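Local structure of endoribonuclease L-PSP/chorismate mutase-like domain-containing protein (Agrobacterium tumefaciens, 3D01) at residues V102-G107 with R138-A143; Q50-S55 with Q74-L79; N106-S111 with E156-V161. The protein is of unknown function but belongs to the YjgF-like family of trimeric proteins with a chorismate mutase-like fold, and may resemble its putative endoribonucleases. All coordinates share one frame; numbering follows the deposited sequence.

Contact 1 of 3, residues V102-G107 with R138-A143; sequences VIKLNG and RHARAA
The imidazole of H139 carries a methyl group of L105 on one face: L105 CD1 sits 3.9 Å from the ring centroid, 26° off the normal and displaced toward the rim, a CH-pi contact. H139 takes the sterically unfavourable first torsion, with CG between its own backbone N and carbonyl carbon (chi1 46°), and this turn sets the ring against L105 and beside V102, with V102 CG1 4.1 Å from H139 CG. The same V102 methyl also touches H139 CB, at 3.6 Å. On the other face of the sheet the chain of K104, bent at CB-CG and again at CD-CE, runs over the neighbouring strand; its CD touches A140 CB at 3.8 Å. Between these two layers of side chains, two parallel strands are sewn together by four backbone hydrogen bonds, from A140 N to I103 O at one end to G107 N to A142 O, 2.8 Å long, at the other. The second shell fixes the polar ends. H139 bonds through ND1 to the carbonyl of G137 and through NE2 to S126, on the helix 118-133 that links the strands as a right-handed beta-alpha-beta crossover. R141 reaches N123 of that helix, while K104 forms a salt bridge with D158 of the second subunit. Both imidazole nitrogens are thus engaged, which should hold the ring's rotation, and the buried lysine charge is probably balanced by that carboxylate across the subunit interface.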
ATOM      1  N   VAL I 102       7.177  -5.257  13.316  1.00 21.95           N
ATOM      2  CA  VAL I 102       6.113  -4.605  12.542  1.00 21.56           C
ATOM      3  C   VAL I 102       6.833  -3.854  11.427  1.00 21.01           C
ATOM      4  O   VAL I 102       7.566  -2.895  11.669  1.00 21.45           O
ATOM      5  CB  VAL I 102       5.258  -3.654  13.379  1.00 21.16           C
ATOM      6  CG1 VAL I 102       4.227  -2.922  12.463  1.00 20.65           C
ATOM      7  CG2 VAL I 102       4.590  -4.435  14.562  1.00 21.70           C
ATOM      8  N   ILE I 103       6.647  -4.324  10.207  1.00 20.11           N
ATOM      9  CA  ILE I 103       7.410  -3.853   9.066  1.00 19.84           C
ATOM     10  C   ILE I 103       6.850  -2.553   8.515  1.00 19.12           C
ATOM     11  O   ILE I 103       7.592  -1.570   8.270  1.00 18.36           O
ATOM     12  CB  ILE I 103       7.458  -4.911   7.943  1.00 20.79           C
ATOM     13  CG1 ILE I 103       8.340  -6.097   8.379  1.00 20.62           C
ATOM     14  CG2 ILE I 103       8.029  -4.293   6.624  1.00 20.66           C
ATOM     15  CD1 ILE I 103       9.795  -5.704   8.636  1.00 24.93           C
ATOM     16  N   LYS I 104       5.534  -2.539   8.369  1.00 18.23           N
ATOM     17  CA  LYS I 104       4.869  -1.371   7.759  1.00 17.34           C
ATOM     18  C   LYS I 104       3.419  -1.247   8.216  1.00 16.76           C
ATOM     19  O   LYS I 104       2.731  -2.234   8.361  1.00 16.61           O
ATOM     20  CB  LYS I 104       4.952  -1.499   6.225  1.00 16.96           C
ATOM     21  CG  LYS I 104       4.248  -0.414   5.399  1.00 17.59           C
ATOM     22  CD  LYS I 104       5.059   0.869   5.447  1.00 18.35           C
ATOM     23  CE  LYS I 104       4.427   1.937   4.532  1.00 18.55           C
ATOM     24  NZ  LYS I 104       4.380   1.515   3.075  1.00 17.42           N
ATOM     25  N   LEU I 105       2.987  -0.013   8.449  1.00 16.79           N
ATOM     26  CA  LEU I 105       1.565   0.316   8.564  1.00 16.74           C
ATOM     27  C   LEU I 105       1.231   1.361   7.492  1.00 16.84           C
ATOM     28  O   LEU I 105       1.981   2.338   7.307  1.00 17.46           O
ATOM     29  CB  LEU I 105       1.234   0.936   9.933  1.00 17.12           C
ATOM     30  CG  LEU I 105       1.512   0.145  11.200  1.00 19.27           C
ATOM     31  CD1 LEU I 105       1.062   1.043  12.371  1.00 20.91           C
ATOM     32  CD2 LEU I 105       0.809  -1.201  11.217  1.00 20.12           C
ATOM     33  N   ASN I 106       0.107   1.164   6.835  1.00 16.38           N
ATOM     34  CA  ASN I 106      -0.484   2.189   5.956  1.00 16.65           C
ATOM     35  C   ASN I 106      -1.700   2.766   6.681  1.00 16.38           C
ATOM     36  O   ASN I 106      -2.671   2.061   6.926  1.00 15.64           O
ATOM     37  CB  ASN I 106      -0.858   1.619   4.581  1.00 18.53           C
ATOM     38  CG  ASN I 106       0.332   1.019   3.855  1.00 20.33           C
ATOM     39  OD1 ASN I 106       0.408  -0.203   3.640  1.00 26.11           O
ATOM     40  ND2 ASN I 106       1.265   1.864   3.474  1.00 20.60           N
ATOM     41  N   GLY I 107      -1.609   4.046   7.041  1.00 15.72           N
ATOM     42  CA  GLY I 107      -2.634   4.754   7.778  1.00 15.60           C
ATOM     43  C   GLY I 107      -3.429   5.654   6.852  1.00 15.63           C
ATOM     44  O   GLY I 107      -2.900   6.629   6.308  1.00 15.50           O
ATOM     45  N   ARG I 138       8.484  -0.812  16.235  1.00 22.20           N
ATOM     46  CA  ARG I 138       8.859   0.347  15.433  1.00 23.26           C
ATOM     47  C   ARG I 138       8.878  -0.017  13.955  1.00 21.22           C
ATOM     48  O   ARG I 138       9.533  -0.959  13.527  1.00 21.57           O
ATOM     49  CB  ARG I 138      10.204   0.902  15.916  1.00 24.28           C
ATOM     50  CG  ARG I 138      10.130   1.436  17.344  1.00 27.52           C
ATOM     51  CD  ARG I 138      10.999   2.675  17.510  1.00 34.34           C
ATOM     52  NE  ARG I 138      12.368   2.392  17.127  1.00 36.72           N
ATOM     53  CZ  ARG I 138      13.280   3.304  16.795  1.00 37.30           C
ATOM     54  NH1 ARG I 138      14.503   2.895  16.477  1.00 38.98           N
ATOM     55  NH2 ARG I 138      12.995   4.606  16.768  1.00 36.05           N
ATOM     56  N   HIS I 139       8.147   0.759  13.166  1.00 20.05           N
ATOM     57  CA  HIS I 139       7.754   0.359  11.813  1.00 18.74           C
ATOM     58  C   HIS I 139       7.919   1.494  10.825  1.00 18.57           C
ATOM     59  O   HIS I 139       7.923   2.680  11.230  1.00 19.07           O
ATOM     60  CB  HIS I 139       6.268  -0.020  11.822  1.00 18.33           C
ATOM     61  CG  HIS I 139       5.410   0.965  12.566  1.00 18.91           C
ATOM     62  ND1 HIS I 139       5.268   0.933  13.942  1.00 17.96           N
ATOM     63  CD2 HIS I 139       4.713   2.052  12.137  1.00 18.80           C
ATOM     64  CE1 HIS I 139       4.516   1.951  14.322  1.00 20.40           C
ATOM     65  NE2 HIS I 139       4.149   2.633  13.247  1.00 18.68           N
ATOM     66  N   ALA I 140       8.051   1.119   9.552  1.00 18.38           N
ATOM     67  CA  ALA I 140       7.892   2.050   8.418  1.00 18.48           C
ATOM     68  C   ALA I 140       6.397   2.389   8.285  1.00 19.19           C
ATOM     69  O   ALA I 140       5.520   1.657   8.795  1.00 19.16           O
ATOM     70  CB  ALA I 140       8.420   1.478   7.127  1.00 17.89           C
ATOM     71  N   ARG I 141       6.099   3.496   7.592  1.00 19.68           N
ATOM     72  CA  ARG I 141       4.725   3.986   7.603  1.00 19.68           C
ATOM     73  C   ARG I 141       4.422   4.869   6.407  1.00 18.17           C
ATOM     74  O   ARG I 141       5.315   5.519   5.886  1.00 18.05           O
ATOM     75  CB  ARG I 141       4.520   4.868   8.840  1.00 20.17           C
ATOM     76  CG  ARG I 141       3.134   4.993   9.332  1.00 22.85           C
ATOM     77  CD  ARG I 141       3.093   5.776  10.677  1.00 21.93           C
ATOM     78  NE  ARG I 141       3.174   7.230  10.534  1.00 21.45           N
ATOM     79  CZ  ARG I 141       2.957   8.092  11.541  1.00 21.94           C
ATOM     80  NH1 ARG I 141       2.646   7.664  12.732  1.00 19.45           N
ATOM     81  NH2 ARG I 141       3.013   9.395  11.344  1.00 20.00           N
ATOM     82  N   ALA I 142       3.149   4.893   6.026  1.00 17.07           N
ATOM     83  CA  ALA I 142       2.589   5.970   5.216  1.00 15.66           C
ATOM     84  C   ALA I 142       1.341   6.490   5.928  1.00 16.20           C
ATOM     85  O   ALA I 142       0.628   5.733   6.584  1.00 15.47           O
ATOM     86  CB  ALA I 142       2.247   5.506   3.836  1.00 17.44           C
ATOM     87  N   ALA I 143       1.091   7.782   5.797  1.00 16.11           N
ATOM     88  CA  ALA I 143      -0.066   8.425   6.407  1.00 15.23           C
ATOM     89  C   ALA I 143      -0.646   9.366   5.351  1.00 16.06           C
ATOM     90  O   ALA I 143       0.050  10.267   4.875  1.00 17.07           O
ATOM     91  CB  ALA I 143       0.331   9.190   7.646  1.00 16.24           C
TER

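Contact 2 of 3, residues Q50-S55 with Q74-L79; sequences QLPMES and QRAAEL
P52 and L79 form the tight half of this contact between the turn ahead of strand residues 53-54 and helix 70-91. The CB of L79 approaches P52 CA to 3.7 Å and P52 CB to 3.9 Å, and one turn earlier on the helix A76 meets the same proline, its methyl 3.9 Å from P52 CB. The flank of the pyrrolidine ring therefore spans two residues of one helical face, with P52 CB also lying 3.5 Å from the carbonyl oxygen of A76. A local turn presents the proline in this way: P52 is the centre of an inverse gamma turn, in which M53 N donates to L51 O at 2.8 Å. L79, with CG anti to its carbonyl carbon (chi1 -73°), carries its two methyl groups beyond the proline toward the strand.

There the packing becomes looser. E54 crosses L79 at about a right angle, and its extended chain and carboxylate together lie against the leucine methyls, with E54 CD 3.9 Å from L79 CD2. These are van der Waals distances with no polar bond, and the glutamate is exposed, so the contact opens to solvent here. The nearest opposite charge in the helical segment, R75, keeps its NH1 6.9 Å from E54 OE2, too far for an ion pair.

Outside the two segments, A59 adds to the cover of L79, and V155 of the adjoining strand touches A76, which places the helix 70-91 against the sheet. No hydrogen bond passes between the segments, and no other subunit touches them. The join between the end of strand 44-54 and the helix is thus an apolar one, made by shape and desolvation around P52, A76 and L79, with a carboxylate at its wet margin.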
ATOM      1  N   GLN I  50      -7.975  -2.436   8.885  1.00 17.82           N
ATOM      2  CA  GLN I  50      -8.798  -2.532  10.073  1.00 17.14           C
ATOM      3  C   GLN I  50      -9.375  -1.161  10.321  1.00 17.69           C
ATOM      4  O   GLN I  50      -8.686  -0.133  10.130  1.00 17.64           O
ATOM      5  CB  GLN I  50      -7.958  -2.973  11.280  1.00 17.78           C
ATOM      6  CG  GLN I  50      -7.289  -4.350  11.140  1.00 17.93           C
ATOM      7  CD  GLN I  50      -8.261  -5.448  10.805  1.00 20.12           C
ATOM      8  OE1 GLN I  50      -8.109  -6.135   9.787  1.00 23.28           O
ATOM      9  NE2 GLN I  50      -9.245  -5.658  11.679  1.00 18.02           N
ATOM     10  N   LEU I  51     -10.600  -1.175  10.827  1.00 18.46           N
ATOM     11  CA  LEU I  51     -11.395  -0.001  11.113  1.00 18.35           C
ATOM     12  C   LEU I  51     -11.425   0.175  12.624  1.00 18.47           C
ATOM     13  O   LEU I  51     -10.988  -0.729  13.352  1.00 18.60           O
ATOM     14  CB  LEU I  51     -12.804  -0.204  10.548  1.00 18.63           C
ATOM     15  CG  LEU I  51     -12.877  -0.599   9.067  1.00 18.10           C
ATOM     16  CD1 LEU I  51     -14.356  -0.806   8.613  1.00 21.64           C
ATOM     17  CD2 LEU I  51     -12.178   0.458   8.192  1.00 20.26           C
ATOM     18  N   PRO I  52     -11.897   1.331  13.110  1.00 19.13           N
ATOM     19  CA  PRO I  52     -11.855   1.580  14.561  1.00 19.90           C
ATOM     20  C   PRO I  52     -13.002   0.906  15.321  1.00 20.16           C
ATOM     21  O   PRO I  52     -13.883   1.589  15.835  1.00 20.00           O
ATOM     22  CB  PRO I  52     -11.892   3.120  14.677  1.00 20.11           C
ATOM     23  CG  PRO I  52     -12.437   3.589  13.377  1.00 20.38           C
ATOM     24  CD  PRO I  52     -12.313   2.514  12.337  1.00 18.54           C
HETATM   25  N   MSE I  53     -12.959  -0.432  15.354  1.00 21.29           N
HETATM   26  CA  MSE I  53     -14.010  -1.270  15.938  1.00 23.40           C
HETATM   27  C   MSE I  53     -13.823  -1.390  17.437  1.00 24.07           C
HETATM   28  O   MSE I  53     -12.742  -1.747  17.909  1.00 24.05           O
HETATM   29  CB  MSE I  53     -13.931  -2.699  15.381  1.00 25.07           C
HETATM   30  CG  MSE I  53     -13.959  -2.841  13.903  1.00 29.73           C
HETATM   31 SE   MSE I  53     -15.592  -2.021  13.259  1.00 46.93          SE
HETATM   32  CE  MSE I  53     -16.848  -3.136  14.253  1.00 35.45           C
ATOM     33  N   GLU I  54     -14.894  -1.118  18.176  1.00 24.78           N
ATOM     34  CA  GLU I  54     -14.923  -1.253  19.621  1.00 26.65           C
ATOM     35  C   GLU I  54     -16.327  -1.787  19.933  1.00 26.33           C
ATOM     36  O   GLU I  54     -17.311  -1.203  19.492  1.00 25.71           O
ATOM     37  CB  GLU I  54     -14.692   0.104  20.300  1.00 26.34           C
ATOM     38  CG  GLU I  54     -14.339  -0.023  21.782  1.00 28.07           C
ATOM     39  CD  GLU I  54     -13.895   1.280  22.439  1.00 30.78           C
ATOM     40  OE1 GLU I  54     -14.437   2.361  22.097  1.00 37.90           O
ATOM     41  OE2 GLU I  54     -13.026   1.218  23.345  1.00 39.93           O
ATOM     42  N   SER I  55     -16.409  -2.935  20.618  1.00 27.43           N
ATOM     43  CA  SER I  55     -17.700  -3.581  20.921  1.00 27.60           C
ATOM     44  C   SER I  55     -18.527  -3.851  19.694  1.00 27.07           C
ATOM     45  O   SER I  55     -19.747  -3.683  19.693  1.00 28.04           O
ATOM     46  CB  SER I  55     -18.512  -2.723  21.882  1.00 28.59           C
ATOM     47  OG  SER I  55     -17.727  -2.424  23.016  1.00 29.98           O
ATOM     48  N   GLN I  74      -7.053  10.280  16.668  1.00 16.53           N
ATOM     49  CA  GLN I  74      -6.004   9.484  17.299  1.00 17.37           C
ATOM     50  C   GLN I  74      -6.575   8.256  18.033  1.00 17.49           C
ATOM     51  O   GLN I  74      -6.013   7.179  17.951  1.00 17.51           O
ATOM     52  CB  GLN I  74      -5.179  10.336  18.258  1.00 17.58           C
ATOM     53  CG  GLN I  74      -4.222  11.248  17.517  1.00 18.85           C
ATOM     54  CD  GLN I  74      -3.581  12.305  18.388  1.00 19.52           C
ATOM     55  OE1 GLN I  74      -4.133  12.710  19.423  1.00 22.87           O
ATOM     56  NE2 GLN I  74      -2.387  12.766  17.977  1.00 20.51           N
ATOM     57  N   ARG I  75      -7.662   8.418  18.764  1.00 18.18           N
ATOM     58  CA  ARG I  75      -8.350   7.268  19.347  1.00 18.77           C
ATOM     59  C   ARG I  75      -8.804   6.279  18.302  1.00 17.94           C
ATOM     60  O   ARG I  75      -8.685   5.092  18.477  1.00 18.27           O
ATOM     61  CB  ARG I  75      -9.590   7.705  20.096  1.00 20.47           C
ATOM     62  CG  ARG I  75     -10.281   6.578  20.894  1.00 24.26           C
ATOM     63  CD  ARG I  75      -9.378   5.966  21.963  1.00 35.14           C
ATOM     64  NE  ARG I  75      -8.672   7.020  22.700  1.00 41.30           N
ATOM     65  CZ  ARG I  75      -7.917   6.842  23.778  1.00 44.80           C
ATOM     66  NH1 ARG I  75      -7.765   5.640  24.319  1.00 49.26           N
ATOM     67  NH2 ARG I  75      -7.308   7.892  24.328  1.00 45.77           N
ATOM     68  N   ALA I  76      -9.378   6.771  17.212  1.00 17.39           N
ATOM     69  CA  ALA I  76      -9.670   5.897  16.075  1.00 16.37           C
ATOM     70  C   ALA I  76      -8.448   5.086  15.611  1.00 16.39           C
ATOM     71  O   ALA I  76      -8.547   3.876  15.413  1.00 15.66           O
ATOM     72  CB  ALA I  76     -10.266   6.700  14.882  1.00 16.69           C
ATOM     73  N   ALA I  77      -7.298   5.753  15.461  1.00 15.47           N
ATOM     74  CA  ALA I  77      -6.077   5.097  14.989  1.00 15.82           C
ATOM     75  C   ALA I  77      -5.647   3.975  15.995  1.00 16.22           C
ATOM     76  O   ALA I  77      -5.289   2.852  15.614  1.00 14.62           O
ATOM     77  CB  ALA I  77      -4.974   6.131  14.812  1.00 15.44           C
ATOM     78  N   GLU I  78      -5.743   4.302  17.271  1.00 17.02           N
ATOM     79  CA  GLU I  78      -5.459   3.349  18.381  1.00 18.04           C
ATOM     80  C   GLU I  78      -6.332   2.116  18.252  1.00 18.11           C
ATOM     81  O   GLU I  78      -5.829   0.994  18.320  1.00 19.03           O
ATOM     82  CB  GLU I  78      -5.703   4.009  19.727  1.00 18.27           C
ATOM     83  CG  GLU I  78      -4.629   5.020  20.174  1.00 20.45           C
ATOM     84  CD  GLU I  78      -4.994   5.821  21.434  1.00 21.33           C
ATOM     85  OE1 GLU I  78      -6.189   6.009  21.772  1.00 25.73           O
ATOM     86  OE2 GLU I  78      -4.044   6.280  22.118  1.00 26.67           O
ATOM     87  N   LEU I  79      -7.638   2.329  18.032  1.00 18.03           N
ATOM     88  CA  LEU I  79      -8.581   1.228  17.831  1.00 17.33           C
ATOM     89  C   LEU I  79      -8.262   0.367  16.597  1.00 17.23           C
ATOM     90  O   LEU I  79      -8.316  -0.870  16.644  1.00 16.39           O
ATOM     91  CB  LEU I  79     -10.019   1.743  17.807  1.00 17.75           C
ATOM     92  CG  LEU I  79     -10.630   2.175  19.150  1.00 17.50           C
ATOM     93  CD1 LEU I  79     -11.997   2.782  18.895  1.00 18.89           C
ATOM     94  CD2 LEU I  79     -10.678   1.035  20.200  1.00 20.07           C
TER

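Contact 3 of 3, residues N106-S111 with E156-V161; sequences NGFVAS and EIDAIV
A carboxylate oxygen of D158 stands at the edge of the F108 phenyl ring, near the ring plane, with D158 OD2 4.0 Å from F108 CE2; over one face of the ring lies the N106 carbonyl oxygen, 3.8 Å above its plane and shifted toward the rim. Ring and carboxylate are nearly perpendicular, their planes 83° apart. The first torsion of F108 (chi1 -50°) puts CG beside the backbone N and anti to the carbonyl carbon, which also brings CD2 to 3.2 Å from the backbone oxygen of E156. The D158 carboxylate meets the side chain of N106 on the same sheet face, where D158 OD1 lies 3.2 Å from N106 CB. Its other oxygen, OD2, has a salt bridge to K104 of the third subunit. Opposite that face, I157 lies alongside G107, its CG1 4.2 Å from G107 CA, and helix 118-133 covers the isoleucine through A125. The backbone frame is antiparallel: G107 and I157 form a non-hydrogen-bonded pair, flanked by the hydrogen-bonded pairs N106 with D158 and F108 with E156. Within the last pair, F108 N to E156 O is 2.8 Å long. Such a sheet, with helices on one face and other subunits against the F108, E156 and D158 side, is the arrangement of the trimeric YjgF-like, chorismate mutase-like fold.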
ATOM      1  N   ASN I 106       0.107   1.164   6.835  1.00 16.38           N
ATOM      2  CA  ASN I 106      -0.484   2.189   5.956  1.00 16.65           C
ATOM      3  C   ASN I 106      -1.700   2.766   6.681  1.00 16.38           C
ATOM      4  O   ASN I 106      -2.671   2.061   6.926  1.00 15.64           O
ATOM      5  CB  ASN I 106      -0.858   1.619   4.581  1.00 18.53           C
ATOM      6  CG  ASN I 106       0.332   1.019   3.855  1.00 20.33           C
ATOM      7  OD1 ASN I 106       0.408  -0.203   3.640  1.00 26.11           O
ATOM      8  ND2 ASN I 106       1.265   1.864   3.474  1.00 20.60           N
ATOM      9  N   GLY I 107      -1.609   4.046   7.041  1.00 15.72           N
ATOM     10  CA  GLY I 107      -2.634   4.754   7.778  1.00 15.60           C
ATOM     11  C   GLY I 107      -3.429   5.654   6.852  1.00 15.63           C
ATOM     12  O   GLY I 107      -2.900   6.629   6.308  1.00 15.50           O
ATOM     13  N   PHE I 108      -4.703   5.304   6.681  1.00 15.90           N
ATOM     14  CA  PHE I 108      -5.613   6.018   5.816  1.00 15.10           C
ATOM     15  C   PHE I 108      -6.565   6.818   6.686  1.00 15.28           C
ATOM     16  O   PHE I 108      -7.309   6.237   7.463  1.00 14.87           O
ATOM     17  CB  PHE I 108      -6.418   5.033   4.970  1.00 16.48           C
ATOM     18  CG  PHE I 108      -5.586   4.011   4.270  1.00 17.08           C
ATOM     19  CD1 PHE I 108      -4.691   4.384   3.306  1.00 22.66           C
ATOM     20  CD2 PHE I 108      -5.721   2.668   4.561  1.00 20.97           C
ATOM     21  CE1 PHE I 108      -3.918   3.441   2.653  1.00 23.13           C
ATOM     22  CE2 PHE I 108      -4.957   1.719   3.899  1.00 20.83           C
ATOM     23  CZ  PHE I 108      -4.073   2.100   2.951  1.00 20.48           C
ATOM     24  N   VAL I 109      -6.557   8.146   6.543  1.00 14.63           N
ATOM     25  CA  VAL I 109      -7.348   9.043   7.393  1.00 14.34           C
ATOM     26  C   VAL I 109      -8.396   9.805   6.540  1.00 14.27           C
ATOM     27  O   VAL I 109      -8.023  10.555   5.635  1.00 13.48           O
ATOM     28  CB  VAL I 109      -6.437  10.069   8.095  1.00 14.50           C
ATOM     29  CG1 VAL I 109      -7.259  10.986   9.013  1.00 14.23           C
ATOM     30  CG2 VAL I 109      -5.279   9.349   8.823  1.00 14.99           C
ATOM     31  N   ALA I 110      -9.673   9.604   6.841  1.00 13.57           N
ATOM     32  CA  ALA I 110     -10.761  10.258   6.081  1.00 12.77           C
ATOM     33  C   ALA I 110     -10.660  11.743   6.449  1.00 12.84           C
ATOM     34  O   ALA I 110     -10.678  12.113   7.646  1.00 13.15           O
ATOM     35  CB  ALA I 110     -12.151   9.632   6.427  1.00 12.29           C
ATOM     36  N   SER I 111     -10.425  12.588   5.433  1.00 12.36           N
ATOM     37  CA  SER I 111     -10.000  13.972   5.678  1.00 12.55           C
ATOM     38  C   SER I 111     -10.725  14.958   4.787  1.00 13.05           C
ATOM     39  O   SER I 111     -10.921  14.686   3.600  1.00 13.29           O
ATOM     40  CB  SER I 111      -8.491  14.162   5.396  1.00 12.46           C
ATOM     41  OG  SER I 111      -7.670  13.278   6.124  1.00 13.46           O
ATOM     42  N   GLU I 156      -8.577   3.941   8.722  1.00 15.39           N
ATOM     43  CA  GLU I 156      -8.374   2.537   8.413  1.00 15.06           C
ATOM     44  C   GLU I 156      -6.855   2.307   8.281  1.00 15.65           C
ATOM     45  O   GLU I 156      -6.109   3.137   7.714  1.00 15.34           O
ATOM     46  CB  GLU I 156      -9.058   2.168   7.103  1.00 15.43           C
ATOM     47  CG  GLU I 156      -8.837   0.756   6.638  1.00 16.19           C
ATOM     48  CD  GLU I 156      -9.383   0.508   5.200  1.00 16.93           C
ATOM     49  OE1 GLU I 156     -10.289   1.235   4.754  1.00 19.17           O
ATOM     50  OE2 GLU I 156      -8.891  -0.412   4.504  1.00 22.32           O
ATOM     51  N   ILE I 157      -6.402   1.178   8.790  1.00 15.12           N
ATOM     52  CA  ILE I 157      -4.956   0.937   8.878  1.00 15.30           C
ATOM     53  C   ILE I 157      -4.708  -0.528   8.588  1.00 15.77           C
ATOM     54  O   ILE I 157      -5.323  -1.393   9.215  1.00 16.91           O
ATOM     55  CB  ILE I 157      -4.339   1.276  10.282  1.00 15.40           C
ATOM     56  CG1 ILE I 157      -4.666   2.701  10.781  1.00 13.59           C
ATOM     57  CG2 ILE I 157      -2.793   1.089  10.254  1.00 15.73           C
ATOM     58  CD1 ILE I 157      -3.927   3.097  12.099  1.00 16.33           C
ATOM     59  N   ASP I 158      -3.831  -0.791   7.616  1.00 15.62           N
ATOM     60  CA  ASP I 158      -3.387  -2.144   7.326  1.00 16.50           C
ATOM     61  C   ASP I 158      -1.927  -2.300   7.782  1.00 16.46           C
ATOM     62  O   ASP I 158      -1.287  -1.326   8.237  1.00 16.08           O
ATOM     63  CB  ASP I 158      -3.643  -2.542   5.863  1.00 17.01           C
ATOM     64  CG  ASP I 158      -2.712  -1.890   4.863  1.00 18.69           C
ATOM     65  OD1 ASP I 158      -1.595  -1.413   5.203  1.00 21.75           O
ATOM     66  OD2 ASP I 158      -3.130  -1.871   3.687  1.00 22.91           O
ATOM     67  N   ALA I 159      -1.421  -3.530   7.709  1.00 16.70           N
ATOM     68  CA  ALA I 159      -0.095  -3.801   8.250  1.00 16.78           C
ATOM     69  C   ALA I 159       0.572  -4.987   7.568  1.00 16.96           C
ATOM     70  O   ALA I 159      -0.088  -5.882   7.066  1.00 15.75           O
ATOM     71  CB  ALA I 159      -0.177  -4.066   9.749  1.00 17.34           C
ATOM     72  N   ILE I 160       1.892  -4.943   7.577  1.00 17.60           N
ATOM     73  CA  ILE I 160       2.733  -6.072   7.218  1.00 18.83           C
ATOM     74  C   ILE I 160       3.652  -6.303   8.434  1.00 18.43           C
ATOM     75  O   ILE I 160       4.291  -5.372   8.956  1.00 18.56           O
ATOM     76  CB  ILE I 160       3.604  -5.785   5.989  1.00 18.00           C
ATOM     77  CG1 ILE I 160       2.752  -5.382   4.782  1.00 19.61           C
ATOM     78  CG2 ILE I 160       4.549  -6.954   5.715  1.00 18.62           C
ATOM     79  CD1 ILE I 160       3.559  -4.723   3.675  1.00 21.87           C
ATOM     80  N   VAL I 161       3.682  -7.550   8.896  1.00 19.73           N
ATOM     81  CA  VAL I 161       4.383  -7.911  10.117  1.00 19.92           C
ATOM     82  C   VAL I 161       5.271  -9.135   9.799  1.00 21.26           C
ATOM     83  O   VAL I 161       4.843 -10.088   9.152  1.00 21.51           O
ATOM     84  CB  VAL I 161       3.373  -8.253  11.238  1.00 19.58           C
ATOM     85  CG1 VAL I 161       4.097  -8.651  12.504  1.00 18.22           C
ATOM     86  CG2 VAL I 161       2.338  -7.111  11.484  1.00 18.03           C
TER

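How the contacts relate
Following the chain from the N terminus, contact 2 comes first: it closes the connection that runs through strand 57-58 to helix 70-91, and lies in series before the other two. Contacts 1 and 3 both start from strand 99-110 and share N106 and G107, so their spans overlap. Contact 1 closes over helix 118-133 on reaching strand 140-146; contact 3 runs on past that end to strand 155-163, so strand 99-110 has a parallel neighbour at one edge and an antiparallel one at the other. I103 and K104 both face I160 in a classic beta bulge. Strand 155-163 in turn pairs with strand 44-54 through I157 and Q50, bringing contact 2 to the same sheet.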